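Local coordinates for protein Bug27 (Bordetella pertussis, PDB 2QPQ) that probably binds a small solute in the periplasm as a Venus flytrap-type solute-binding protein of the Bug family, perhaps for uptake, at residues 56-61 / 233-238; 149-154 / 293-298. One frame throughout, in Å; residues are numbered along the deposited sequence.

Interaction 1: 56-61 / 233-238; sequences RLVADR and LVPGAT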
# COMPACT_ATOMS: atom_id res chain seq x y z
N ARG A 56 -8.68 -9.41 -12.41
CA ARG A 56 -9.21 -9.98 -13.65
C ARG A 56 -10.72 -10.19 -13.53
O ARG A 56 -11.47 -9.96 -14.47
CB ARG A 56 -8.52 -11.30 -13.95
CG ARG A 56 -8.81 -11.83 -15.37
CD ARG A 56 -8.39 -13.28 -15.47
NE ARG A 56 -7.90 -13.63 -16.81
CZ ARG A 56 -7.53 -14.86 -17.17
NH1 ARG A 56 -7.59 -15.85 -16.28
NH2 ARG A 56 -7.10 -15.10 -18.41
N LEU A 57 -11.17 -10.62 -12.35
CA LEU A 57 -12.56 -10.83 -12.08
C LEU A 57 -13.35 -9.53 -12.31
O LEU A 57 -14.32 -9.51 -13.07
CB LEU A 57 -12.74 -11.33 -10.64
CG LEU A 57 -14.15 -11.67 -10.15
CD1 LEU A 57 -14.71 -12.83 -10.99
CD2 LEU A 57 -14.16 -12.06 -8.69
N VAL A 58 -12.95 -8.45 -11.64
CA VAL A 58 -13.63 -7.19 -11.83
C VAL A 58 -13.54 -6.64 -13.26
O VAL A 58 -14.52 -6.08 -13.73
CB VAL A 58 -13.20 -6.13 -10.77
CG1 VAL A 58 -13.92 -4.78 -10.98
CG2 VAL A 58 -13.54 -6.68 -9.38
N ALA A 59 -12.38 -6.74 -13.91
CA ALA A 59 -12.21 -6.33 -15.33
C ALA A 59 -13.30 -6.92 -16.23
O ALA A 59 -13.66 -6.33 -17.26
CB ALA A 59 -10.84 -6.75 -15.84
N ASP A 60 -13.79 -8.10 -15.85
CA ASP A 60 -14.77 -8.83 -16.68
C ASP A 60 -16.20 -8.60 -16.27
O ASP A 60 -17.12 -9.13 -16.90
CB ASP A 60 -14.45 -10.33 -16.61
CG ASP A 60 -13.29 -10.73 -17.50
OD1 ASP A 60 -12.87 -9.94 -18.38
OD2 ASP A 60 -12.79 -11.86 -17.35
N ARG A 61 -16.43 -7.86 -15.19
CA ARG A 61 -17.80 -7.53 -14.76
C ARG A 61 -18.37 -6.34 -15.54
O ARG A 61 -17.61 -5.56 -16.14
CB ARG A 61 -17.83 -7.18 -13.26
CG ARG A 61 -17.52 -8.35 -12.32
CD ARG A 61 -18.72 -9.33 -12.16
NE ARG A 61 -18.36 -10.39 -11.20
CZ ARG A 61 -18.45 -10.29 -9.86
NH1 ARG A 61 -18.93 -9.20 -9.27
NH2 ARG A 61 -18.09 -11.34 -9.10
N LEU A 233 -11.62 0.80 -7.43
CA LEU A 233 -11.75 0.91 -8.90
C LEU A 233 -13.00 0.19 -9.36
O LEU A 233 -13.55 -0.64 -8.60
CB LEU A 233 -10.53 0.29 -9.62
CG LEU A 233 -9.12 0.56 -9.08
CD1 LEU A 233 -8.02 -0.17 -9.89
CD2 LEU A 233 -8.82 2.09 -9.06
N VAL A 234 -13.42 0.45 -10.61
CA VAL A 234 -14.57 -0.22 -11.23
C VAL A 234 -14.11 -0.62 -12.62
O VAL A 234 -13.01 -0.24 -13.05
CB VAL A 234 -15.81 0.69 -11.32
CG1 VAL A 234 -16.56 0.74 -9.88
CG2 VAL A 234 -15.44 2.11 -11.87
N PRO A 235 -14.92 -1.42 -13.34
CA PRO A 235 -14.52 -1.72 -14.70
C PRO A 235 -14.31 -0.40 -15.50
O PRO A 235 -15.06 0.57 -15.31
CB PRO A 235 -15.69 -2.54 -15.24
CG PRO A 235 -16.29 -3.21 -13.94
CD PRO A 235 -16.18 -2.08 -12.96
N GLY A 236 -13.31 -0.43 -16.39
CA GLY A 236 -12.89 0.69 -17.21
C GLY A 236 -13.98 1.45 -17.94
O GLY A 236 -13.88 2.67 -18.06
N ALA A 237 -15.05 0.78 -18.39
CA ALA A 237 -16.13 1.46 -19.15
C ALA A 237 -17.21 2.09 -18.26
O ALA A 237 -18.19 2.64 -18.77
CB ALA A 237 -16.79 0.46 -20.13
N THR A 238 -17.06 2.02 -16.94
CA THR A 238 -18.11 2.51 -16.04
C THR A 238 -18.25 4.01 -16.24
O THR A 238 -17.29 4.73 -16.09
CB THR A 238 -17.76 2.26 -14.54
OG1 THR A 238 -17.45 0.86 -14.39
CG2 THR A 238 -18.96 2.60 -13.68
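Pro235 presents its ring to Val58 and Arg61, at the last turn of helix 52-59 and just beyond it. The CG corner of the ring makes van der Waals contacts, not hydrogen bonds, with two backbone carbonyl oxygens. Pro235 CG lies 3.4 Å from Val58 O. Pro235 CG is 3.5 Å from Arg61 O. On the same ring, Pro235 CD lies 4.0 Å from Val58 CG1. The side chains of Val58 and Pro235 cross at about a right angle, with the Val58 CG1 methyl over the CD-CG side of the proline. Val58 CG1 reaches the proline because it stands anti to the backbone N (chi1 180°). Val58 O also accepts a hydrogen bond from Arg61 N. Pro235 opens a type I beta turn that runs to Thr238. Its carbonyl oxygen takes two donors from Thr238, the backbone N and the hydroxyl. Thr238 OG1 lies 2.6 Å from Pro235 O. Arg61 adds its CB beside the ring, but its guanidinium leads away to a salt bridge with Asp11 and a hydrogen bond to Ser67. The contact sets the end of helix 52-59 against that of strand 227-235, with Val58 also touching Leu69 of strand 67-72 and Ile13 of strand 10-14.

Interaction 2: 149-154 / 293-298; sequences LNVSAK and TKQIGL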
# COMPACT_ATOMS: atom_id res chain seq x y z
N LEU A 149 15.28 2.80 -2.19
CA LEU A 149 16.38 3.33 -1.40
C LEU A 149 17.74 2.88 -1.96
O LEU A 149 18.67 3.69 -2.06
CB LEU A 149 16.24 2.94 0.05
CG LEU A 149 17.27 3.52 1.05
CD1 LEU A 149 17.31 5.05 1.02
CD2 LEU A 149 16.93 3.01 2.43
N ASN A 150 17.86 1.59 -2.28
CA ASN A 150 19.08 1.02 -2.87
C ASN A 150 19.49 1.79 -4.12
O ASN A 150 20.65 2.16 -4.26
CB ASN A 150 18.93 -0.45 -3.30
CG ASN A 150 19.15 -1.46 -2.17
OD1 ASN A 150 18.75 -2.62 -2.31
ND2 ASN A 150 19.78 -1.06 -1.06
N VAL A 151 18.53 1.97 -5.02
CA VAL A 151 18.76 2.65 -6.31
C VAL A 151 19.11 4.13 -6.06
O VAL A 151 20.05 4.65 -6.65
CB VAL A 151 17.53 2.46 -7.27
CG1 VAL A 151 17.61 3.35 -8.50
CG2 VAL A 151 17.41 0.99 -7.71
N SER A 152 18.37 4.80 -5.16
CA SER A 152 18.53 6.24 -4.94
C SER A 152 19.73 6.59 -4.09
O SER A 152 20.38 7.63 -4.30
CB SER A 152 17.25 6.81 -4.29
OG SER A 152 16.09 6.54 -5.09
N ALA A 153 20.04 5.75 -3.12
CA ALA A 153 21.14 6.02 -2.19
C ALA A 153 22.40 5.26 -2.61
O ALA A 153 23.45 5.35 -1.94
CB ALA A 153 20.74 5.65 -0.82
N LYS A 154 22.28 4.51 -3.70
CA LYS A 154 23.30 3.58 -4.20
C LYS A 154 23.80 2.60 -3.12
O LYS A 154 25.00 2.49 -2.86
CB LYS A 154 24.45 4.34 -4.88
CG LYS A 154 23.96 5.18 -6.07
CD LYS A 154 25.08 6.04 -6.68
CE LYS A 154 25.53 7.20 -5.74
NZ LYS A 154 25.98 8.45 -6.50
N THR A 293 11.15 -1.22 -11.28
CA THR A 293 11.31 -2.68 -11.34
C THR A 293 12.03 -3.15 -12.63
O THR A 293 12.65 -4.22 -12.65
CB THR A 293 9.97 -3.43 -11.14
OG1 THR A 293 9.05 -3.05 -12.16
CG2 THR A 293 9.38 -3.12 -9.80
N LYS A 294 11.95 -2.34 -13.68
CA LYS A 294 12.81 -2.55 -14.87
C LYS A 294 14.30 -2.33 -14.52
O LYS A 294 15.12 -3.20 -14.82
CB LYS A 294 12.36 -1.72 -16.06
CG LYS A 294 12.77 -2.25 -17.44
CD LYS A 294 12.32 -1.28 -18.55
CE LYS A 294 13.38 -1.04 -19.61
NZ LYS A 294 12.72 -0.37 -20.81
N GLN A 295 14.64 -1.23 -13.85
CA GLN A 295 16.03 -0.99 -13.38
C GLN A 295 16.61 -2.18 -12.61
O GLN A 295 17.72 -2.65 -12.90
CB GLN A 295 16.11 0.20 -12.42
CG GLN A 295 15.84 1.56 -12.98
CD GLN A 295 15.92 2.65 -11.89
OE1 GLN A 295 17.00 2.92 -11.36
NE2 GLN A 295 14.78 3.26 -11.56
N ILE A 296 15.86 -2.65 -11.61
CA ILE A 296 16.36 -3.69 -10.71
C ILE A 296 16.11 -5.11 -11.26
O ILE A 296 16.53 -6.08 -10.66
CB ILE A 296 15.73 -3.55 -9.25
CG1 ILE A 296 14.24 -3.85 -9.27
CG2 ILE A 296 16.00 -2.17 -8.64
CD1 ILE A 296 13.62 -3.96 -7.90
N GLY A 297 15.38 -5.22 -12.36
CA GLY A 297 15.15 -6.51 -12.99
C GLY A 297 14.22 -7.47 -12.27
O GLY A 297 14.42 -8.69 -12.31
N LEU A 298 13.20 -6.93 -11.61
CA LEU A 298 12.31 -7.74 -10.77
C LEU A 298 11.13 -8.27 -11.56
O LEU A 298 10.39 -7.49 -12.16
CB LEU A 298 11.81 -6.92 -9.56
CG LEU A 298 10.76 -7.59 -8.66
CD1 LEU A 298 11.30 -8.76 -7.86
CD2 LEU A 298 10.18 -6.54 -7.73
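Val151 meets both Gln295 and Ile296 and has more surface buried here than either of them. Its two methyls divide the work. Val151 CG1 lies nearest the oxygen end of the Gln295 amide. Gln295 OE1 is modelled 3.0 Å from Val151 CG1, too short for a comfortable contact and so doubtful in detail. Val151 CG2 packs on Ile296 CG2 at 3.6 Å, methyl against methyl. The side chains of Val151 and Ile296 cross at about a right angle. Two helix ends are joined in this way, helix 141-153 and the long helix 275-296, in an alpha/beta protein of the Venus flytrap type. The second helix stops in a Schellman motif, in which Gly297 takes positive phi and Leu298 N bonds back to Thr293 O. Gln295, exposed at the surface, reaches across from just before that stop. Its chain runs extended beyond CG (chi2 179°) and carries the amide to the valine. Ile296 holds CG1 between its backbone N and carbonyl carbon (chi1 67°), which leaves CG2 anti to the carbonyl carbon and facing Val151. Ile296 also touches Glu147, one turn earlier on helix 141-153.

Interactions 1 and 2 lie far apart in the fold. Their centres are 32 Å from each other and their nearest atoms about 17 Å, so they do not touch. Along the chain their segments alternate: 56-61, 149-154, 233-238, 293-298. Each contact joins parts of the chain well over a hundred residues apart. Given the crossing order, neither is complete until much of the chain has folded, and they tie separate parts of one mixed-sheet fold. Interaction 1 is buried, helix end on strand end. Interaction 2 is a surface contact between two helix ends. Strand 227-235 of interaction 1 pairs with strand 93-109, which pairs with 180-183 and so leads to 132-135, just before helix 141-153 of interaction 2.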